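Local atomic coordinates of esterase (Thermotoga maritima, PDB entry 3DOH), a protein that hydrolyses carboxylic esters as a thermostable esterase that joins an immunoglobulin-like domain to an alpha/beta-hydrolase domain. Residues A[179-190]-A[217-227]; A[289-297]-A[359-367]. All coordinates share one frame; numbering follows the deposited sequence.

Contact 1 of 2, residues A[179-190]-A[217-227]; sequences FLHGAGERGTDN and LAPQCPPNSSW. With SO4 (sulfate ion), chain C.
Trp227 and His181 meet edge to face, with CZ2 of the indole over one face of the imidazole near its rim and the planes 61° apart. Trp227 NE1 also donates to the backbone O of His181 at 2.7 Å, in the indole plane. Leu180 lays CB and CD2 over one face of the indole, and Cys221 CB covers the opposite face. The imidazole is held at both nitrogens. Cys221 N donates to His181 NE2 at 2.9 Å, and His181 ND1 donates to Gly182 O at 2.7 Å. Both partners lie in the ring plane, so they fix its rotation.

Gln220 grips the other loop through its amide. With CG anti to the backbone N (chi1 175°) and the chain extended, Gln220 NE2 donates to Glu185 O at 3.0 Å and to Asp189 OD1 at 2.8 Å. Gln220 OE1 accepts from Asn190 N at 2.6 Å. Gly187 passes beside this amide.

Arg186 puts NH1 on Ser225 O at 2.8 Å, in the guanidinium plane, while Pro223 O sits over one face. Its NE turns back to Ala183 O. Farther out, Arg186 NH2 makes a hydrogen bond to Phe101 O, within the range of the immunoglobulin-like family, and Phe231 makes a cation-pi contact. One water joins Phe179 O, His181 N and Pro219 O; a second joins Gly187 O and Gln220 O.

Both segments leave the C-terminal ends of neighbouring parallel strands, 174-180 and 215-219. Ala183 N donates to a sulfate oxygen, O3, at 2.6 Å. The His-Gly turn after a central strand is consistent with the oxyanion-hole loop of an alpha/beta hydrolase.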
# COMPACT_ATOMS: atom_id res chain seq x y z
N PHE A 179 -30.50 32.18 11.67
CA PHE A 179 -30.15 30.77 11.74
C PHE A 179 -30.56 30.11 13.07
O PHE A 179 -30.17 30.59 14.16
CB PHE A 179 -28.63 30.57 11.52
CG PHE A 179 -28.16 29.15 11.83
CD1 PHE A 179 -28.67 28.06 11.13
CD2 PHE A 179 -27.23 28.92 12.85
CE1 PHE A 179 -28.28 26.75 11.43
CE2 PHE A 179 -26.84 27.62 13.16
CZ PHE A 179 -27.38 26.53 12.44
N LEU A 180 -31.31 29.02 12.98
CA LEU A 180 -31.64 28.24 14.18
C LEU A 180 -30.82 26.96 14.25
O LEU A 180 -30.96 26.08 13.39
CB LEU A 180 -33.10 27.90 14.20
CG LEU A 180 -34.06 29.07 14.03
CD1 LEU A 180 -35.51 28.51 13.91
CD2 LEU A 180 -33.90 30.10 15.19
N HIS A 181 -29.98 26.84 15.27
CA HIS A 181 -29.08 25.68 15.39
C HIS A 181 -29.81 24.42 15.85
O HIS A 181 -30.98 24.45 16.27
CB HIS A 181 -27.99 26.02 16.38
CG HIS A 181 -28.51 26.19 17.76
ND1 HIS A 181 -28.92 25.12 18.52
CD2 HIS A 181 -28.76 27.30 18.49
CE1 HIS A 181 -29.37 25.56 19.69
NE2 HIS A 181 -29.29 26.88 19.69
N GLY A 182 -29.09 23.30 15.81
CA GLY A 182 -29.65 21.99 16.15
C GLY A 182 -29.49 21.69 17.63
O GLY A 182 -28.85 22.47 18.35
N ALA A 183 -30.04 20.56 18.09
CA ALA A 183 -30.04 20.20 19.50
C ALA A 183 -28.67 20.31 20.11
O ALA A 183 -28.52 20.88 21.19
CB ALA A 183 -30.60 18.82 19.72
N GLY A 184 -27.67 19.80 19.41
CA GLY A 184 -26.34 19.65 20.00
C GLY A 184 -25.68 20.97 20.33
O GLY A 184 -24.82 21.03 21.18
N GLU A 185 -26.08 22.03 19.63
CA GLU A 185 -25.54 23.34 19.85
C GLU A 185 -26.25 24.11 20.97
O GLU A 185 -25.82 25.20 21.33
CB GLU A 185 -25.62 24.14 18.54
CG GLU A 185 -24.58 23.76 17.55
CD GLU A 185 -24.79 22.34 17.09
OE1 GLU A 185 -25.85 22.09 16.44
OE2 GLU A 185 -23.93 21.48 17.41
N ARG A 186 -27.32 23.54 21.53
CA ARG A 186 -27.96 24.16 22.70
C ARG A 186 -26.95 24.41 23.81
O ARG A 186 -25.93 23.70 23.92
CB ARG A 186 -29.10 23.32 23.26
CG ARG A 186 -30.36 23.41 22.45
CD ARG A 186 -31.36 22.40 22.95
NE ARG A 186 -30.76 21.08 23.05
CZ ARG A 186 -31.37 20.02 23.57
NH1 ARG A 186 -32.60 20.14 24.05
NH2 ARG A 186 -30.76 18.84 23.61
N GLY A 187 -27.24 25.42 24.62
CA GLY A 187 -26.29 25.84 25.62
C GLY A 187 -26.54 27.27 26.02
O GLY A 187 -27.64 27.80 25.85
N THR A 188 -25.52 27.89 26.60
CA THR A 188 -25.69 29.17 27.29
C THR A 188 -24.43 30.00 27.09
O THR A 188 -24.27 31.07 27.67
CB THR A 188 -25.93 28.97 28.80
OG1 THR A 188 -27.14 29.64 29.18
CG2 THR A 188 -24.77 29.54 29.60
N ASP A 189 -23.54 29.47 26.25
CA ASP A 189 -22.24 30.06 26.03
C ASP A 189 -22.23 31.07 24.89
O ASP A 189 -21.26 31.83 24.73
CB ASP A 189 -21.22 28.94 25.73
CG ASP A 189 -21.57 28.13 24.43
OD1 ASP A 189 -22.75 27.89 24.14
OD2 ASP A 189 -20.66 27.71 23.69
N ASN A 190 -23.28 31.08 24.07
CA ASN A 190 -23.33 31.95 22.92
C ASN A 190 -22.21 31.69 21.87
O ASN A 190 -21.82 32.60 21.12
CB ASN A 190 -23.29 33.42 23.37
CG ASN A 190 -24.13 34.31 22.48
OD1 ASN A 190 -24.69 33.86 21.49
ND2 ASN A 190 -24.23 35.59 22.84
N LEU A 217 -28.41 36.71 12.15
CA LEU A 217 -28.75 36.53 13.53
C LEU A 217 -28.72 35.05 13.81
O LEU A 217 -29.36 34.24 13.13
CB LEU A 217 -30.15 37.09 13.79
CG LEU A 217 -30.95 36.50 14.93
CD1 LEU A 217 -30.33 36.86 16.22
CD2 LEU A 217 -32.35 36.99 14.87
N ALA A 218 -27.98 34.70 14.86
CA ALA A 218 -27.81 33.32 15.26
C ALA A 218 -28.10 33.25 16.74
O ALA A 218 -27.25 33.55 17.57
CB ALA A 218 -26.38 32.87 14.96
N PRO A 219 -29.34 32.97 17.09
CA PRO A 219 -29.74 32.72 18.48
C PRO A 219 -29.37 31.36 19.07
O PRO A 219 -29.35 30.35 18.35
CB PRO A 219 -31.27 32.90 18.44
CG PRO A 219 -31.64 32.62 17.06
CD PRO A 219 -30.49 33.05 16.18
N GLN A 220 -29.10 31.33 20.38
CA GLN A 220 -28.85 30.05 21.10
C GLN A 220 -29.95 29.63 22.04
O GLN A 220 -30.41 30.42 22.87
CB GLN A 220 -27.56 30.08 21.90
CG GLN A 220 -27.34 28.82 22.72
CD GLN A 220 -25.93 28.72 23.26
OE1 GLN A 220 -25.40 29.68 23.82
NE2 GLN A 220 -25.29 27.56 23.06
N CYS A 221 -30.39 28.38 21.91
CA CYS A 221 -31.49 27.87 22.71
C CYS A 221 -30.99 26.95 23.82
O CYS A 221 -29.98 26.27 23.66
CB CYS A 221 -32.50 27.14 21.83
SG CYS A 221 -33.43 25.83 22.67
N PRO A 222 -31.71 26.93 24.94
CA PRO A 222 -31.10 26.69 26.24
C PRO A 222 -31.39 25.29 26.76
O PRO A 222 -32.49 24.77 26.56
CB PRO A 222 -31.77 27.73 27.14
CG PRO A 222 -33.09 27.96 26.51
CD PRO A 222 -32.87 27.83 25.03
N PRO A 223 -30.42 24.68 27.43
CA PRO A 223 -30.03 23.30 27.14
C PRO A 223 -31.20 22.33 27.30
O PRO A 223 -31.17 21.23 26.75
CB PRO A 223 -28.96 23.01 28.19
CG PRO A 223 -28.37 24.34 28.50
CD PRO A 223 -29.50 25.32 28.39
N ASN A 224 -32.22 22.75 28.04
CA ASN A 224 -33.34 21.87 28.36
C ASN A 224 -34.65 22.36 27.75
O ASN A 224 -35.73 22.09 28.27
CB ASN A 224 -33.49 21.74 29.88
CG ASN A 224 -32.80 20.50 30.43
OD1 ASN A 224 -31.80 20.59 31.13
ND2 ASN A 224 -33.35 19.33 30.10
N SER A 225 -34.54 23.08 26.63
CA SER A 225 -35.67 23.27 25.73
C SER A 225 -35.24 23.15 24.28
O SER A 225 -34.35 22.36 23.94
CB SER A 225 -36.32 24.63 25.98
OG SER A 225 -37.57 24.73 25.31
N SER A 226 -35.88 23.92 23.41
CA SER A 226 -35.77 23.72 21.97
C SER A 226 -36.84 24.50 21.22
O SER A 226 -37.90 24.82 21.77
CB SER A 226 -35.87 22.23 21.63
OG SER A 226 -37.20 21.76 21.75
N TRP A 227 -36.57 24.81 19.95
CA TRP A 227 -37.20 25.95 19.28
C TRP A 227 -38.72 25.75 19.19
O TRP A 227 -39.48 26.66 19.43
CB TRP A 227 -36.63 26.20 17.88
CG TRP A 227 -35.13 26.36 17.76
CD1 TRP A 227 -34.27 25.51 17.16
CD2 TRP A 227 -34.35 27.45 18.24
NE1 TRP A 227 -33.00 25.97 17.24
CE2 TRP A 227 -33.01 27.17 17.90
CE3 TRP A 227 -34.64 28.64 18.94
CZ2 TRP A 227 -31.95 28.05 18.22
CZ3 TRP A 227 -33.59 29.49 19.25
CH2 TRP A 227 -32.26 29.19 18.89
S SO4 C . -29.09 17.96 16.20
O1 SO4 C . -28.78 17.14 17.37
O2 SO4 C . -27.94 18.89 16.00
O3 SO4 C . -30.39 18.63 16.42
O4 SO4 C . -29.24 17.11 15.04
O HOH W 1 -29.13 29.31 16.02
O HOH W 2 -29.90 29.35 25.36

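Contact 2 of 2, residues A[289-297]-A[359-367]; sequences AAAIPICGG and HGSWIPTYE. With SO4 (sulfate ion), chain C.
Ile294 holds CG1 anti to its carbonyl carbon (chi1 -61°), which sends CD1 toward Thr365 and Tyr366 and turns CG2 to the backbone of Trp362. Ile294 CG2 lies 3.7 Å from Trp362 CA. Ile294 CD1 reaches Thr365 CG2 tip to tip at 3.9 Å, and lies obliquely to the Tyr366 ring, 3.4 Å from Tyr366 CZ. The next residue, Cys295, has SG between its backbone N and carbonyl carbon (chi1 50°). This sets Cys295 SG at the edge of the indole of Trp362, in the ring plane, 3.7 Å from Trp362 CE3.

Cutting Ile294 back to alanine is likely to open a gap beneath the helix and take from Thr365 CG2 and the Tyr366 ring the apolar tip they pack on. The polar ends are held separately. Thr365 OG1 donates to Ser361 O at 2.6 Å and is also hydrogen-bonded to Tyr346 OH, while Tyr366 OH is hydrogen-bonded to Thr268 OG1.

Helix 362-366 runs over strand 290-294 at 152° to it, nearly antiparallel. His359 lies three residues before Trp362, and Trp362 CZ3 lies over one face of the His359 ring. His359 NE2 donates to sulfate O4 at 2.6 Å, and is hydrogen-bonded to Ser271 OG too; ND1 is hydrogen-bonded to Asp319 OD2. This geometry fits the Ser-His-Asp catalytic triad of an alpha/beta hydrolase, with His359 as the probable catalytic histidine.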
# COMPACT_ATOMS: atom_id res chain seq x y z
N ALA A 289 -39.28 36.06 4.11
CA ALA A 289 -39.26 36.09 2.64
C ALA A 289 -39.03 34.68 2.00
O ALA A 289 -39.55 34.40 0.92
CB ALA A 289 -38.21 37.07 2.16
N ALA A 290 -38.24 33.86 2.68
CA ALA A 290 -37.90 32.52 2.20
C ALA A 290 -37.19 31.72 3.29
O ALA A 290 -36.53 32.29 4.16
CB ALA A 290 -37.02 32.61 0.96
N ALA A 291 -37.34 30.41 3.24
CA ALA A 291 -36.88 29.53 4.29
C ALA A 291 -36.07 28.39 3.69
O ALA A 291 -36.40 27.92 2.59
CB ALA A 291 -38.07 28.98 5.01
N ILE A 292 -35.02 27.94 4.37
CA ILE A 292 -34.35 26.66 4.06
C ILE A 292 -34.34 25.80 5.33
O ILE A 292 -33.42 25.91 6.17
CB ILE A 292 -32.91 26.87 3.50
CG1 ILE A 292 -32.95 27.81 2.29
CG2 ILE A 292 -32.20 25.54 3.22
CD1 ILE A 292 -31.55 28.37 1.88
N PRO A 293 -35.37 24.96 5.51
CA PRO A 293 -35.43 23.95 6.56
C PRO A 293 -34.74 22.62 6.24
O PRO A 293 -35.22 21.85 5.39
CB PRO A 293 -36.92 23.73 6.71
CG PRO A 293 -37.48 24.01 5.37
CD PRO A 293 -36.61 25.04 4.74
N ILE A 294 -33.67 22.33 6.99
CA ILE A 294 -32.82 21.18 6.76
C ILE A 294 -33.11 20.13 7.81
O ILE A 294 -33.03 20.43 9.01
CB ILE A 294 -31.32 21.59 6.83
CG1 ILE A 294 -31.03 22.61 5.76
CG2 ILE A 294 -30.41 20.39 6.61
CD1 ILE A 294 -29.91 23.49 6.13
N CYS A 295 -33.43 18.92 7.36
CA CYS A 295 -33.84 17.85 8.26
C CYS A 295 -34.65 18.40 9.42
O CYS A 295 -34.14 18.57 10.52
CB CYS A 295 -32.61 17.10 8.79
SG CYS A 295 -31.31 18.16 9.46
N GLY A 296 -35.93 18.68 9.16
CA GLY A 296 -36.85 18.98 10.24
C GLY A 296 -38.23 18.38 10.01
O GLY A 296 -38.39 17.49 9.18
N GLY A 297 -39.21 18.88 10.75
CA GLY A 297 -40.55 18.33 10.70
C GLY A 297 -41.62 19.35 11.06
O GLY A 297 -41.30 20.50 11.37
N HIS A 359 -27.13 12.10 9.05
CA HIS A 359 -27.98 13.11 9.67
C HIS A 359 -27.51 14.55 9.33
O HIS A 359 -28.35 15.45 9.15
CB HIS A 359 -28.13 12.88 11.18
CG HIS A 359 -28.97 13.91 11.86
ND1 HIS A 359 -30.18 14.33 11.35
CD2 HIS A 359 -28.78 14.61 12.99
CE1 HIS A 359 -30.69 15.25 12.15
NE2 HIS A 359 -29.86 15.44 13.15
N GLY A 360 -26.19 14.73 9.20
CA GLY A 360 -25.62 16.04 8.88
C GLY A 360 -25.88 16.63 7.51
O GLY A 360 -24.99 17.24 6.92
N SER A 361 -27.08 16.49 6.98
CA SER A 361 -27.33 16.95 5.62
C SER A 361 -27.17 18.45 5.47
O SER A 361 -27.25 18.98 4.36
CB SER A 361 -28.70 16.48 5.11
OG SER A 361 -29.71 16.69 6.07
N TRP A 362 -26.94 19.14 6.59
CA TRP A 362 -26.74 20.59 6.52
C TRP A 362 -25.38 20.91 5.89
O TRP A 362 -25.17 21.99 5.31
CB TRP A 362 -26.87 21.20 7.90
CG TRP A 362 -26.05 20.53 8.98
CD1 TRP A 362 -24.72 20.77 9.28
CD2 TRP A 362 -26.49 19.52 9.91
NE1 TRP A 362 -24.32 19.96 10.34
CE2 TRP A 362 -25.38 19.19 10.75
CE3 TRP A 362 -27.70 18.87 10.13
CZ2 TRP A 362 -25.46 18.24 11.78
CZ3 TRP A 362 -27.78 17.91 11.17
CH2 TRP A 362 -26.67 17.62 11.99
N ILE A 363 -24.47 19.93 5.98
CA ILE A 363 -23.12 20.05 5.43
C ILE A 363 -23.05 20.25 3.90
O ILE A 363 -22.51 21.24 3.45
CB ILE A 363 -22.27 18.85 5.85
CG1 ILE A 363 -22.05 18.90 7.38
CG2 ILE A 363 -20.97 18.82 5.05
CD1 ILE A 363 -21.76 17.55 8.03
N PRO A 364 -23.61 19.35 3.09
CA PRO A 364 -23.56 19.75 1.68
C PRO A 364 -24.44 20.93 1.38
O PRO A 364 -24.20 21.66 0.40
CB PRO A 364 -24.13 18.54 0.94
CG PRO A 364 -24.65 17.64 1.96
CD PRO A 364 -24.22 18.03 3.30
N THR A 365 -25.48 21.13 2.18
CA THR A 365 -26.48 22.13 1.85
C THR A 365 -25.88 23.52 1.94
O THR A 365 -26.00 24.28 1.00
CB THR A 365 -27.68 21.99 2.76
OG1 THR A 365 -28.20 20.68 2.58
CG2 THR A 365 -28.72 22.99 2.45
N TYR A 366 -25.21 23.83 3.05
CA TYR A 366 -24.54 25.12 3.20
C TYR A 366 -23.36 25.29 2.27
O TYR A 366 -22.84 26.40 2.09
CB TYR A 366 -24.19 25.44 4.66
CG TYR A 366 -25.44 25.65 5.49
CD1 TYR A 366 -26.46 26.48 5.01
CD2 TYR A 366 -25.64 25.00 6.72
CE1 TYR A 366 -27.64 26.67 5.75
CE2 TYR A 366 -26.84 25.19 7.45
CZ TYR A 366 -27.81 26.03 6.95
OH TYR A 366 -28.97 26.24 7.63
N GLU A 367 -22.94 24.19 1.65
CA GLU A 367 -21.90 24.25 0.62
C GLU A 367 -22.47 24.41 -0.81
O GLU A 367 -21.72 24.47 -1.78
CB GLU A 367 -20.89 23.09 0.75
CG GLU A 367 -20.02 23.10 2.03
CD GLU A 367 -19.26 24.44 2.29
OE1 GLU A 367 -18.27 24.73 1.57
OE2 GLU A 367 -19.63 25.19 3.24
S SO4 C . -29.09 17.96 16.20
O1 SO4 C . -28.78 17.14 17.37
O2 SO4 C . -27.94 18.89 16.00
O3 SO4 C . -30.39 18.63 16.42
O4 SO4 C . -29.24 17.11 15.04

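Contact 1 closes before contact 2 opens along the chain, and they lie about 16 Å apart, centre to centre. Both use the mixed sheet of the alpha/beta-hydrolase domain. Strands 215-219 and 174-180 belong to contact 1 and strand 290-294 to contact 2; strand 264-270 runs between the two groups. Thr268 on that middle strand is a partner of both contacts, through the backbone of Leu180 in contact 1. The contacts touch directly where Phe179 CE1 lies 3.9 Å from Tyr366 OH. Both also reach the same sulfate, which is probably from the crystallisation liquor. Contacts 1 and 2 thus probably flank one active site, bringing oxyanion loop and histidine to the nucleophile.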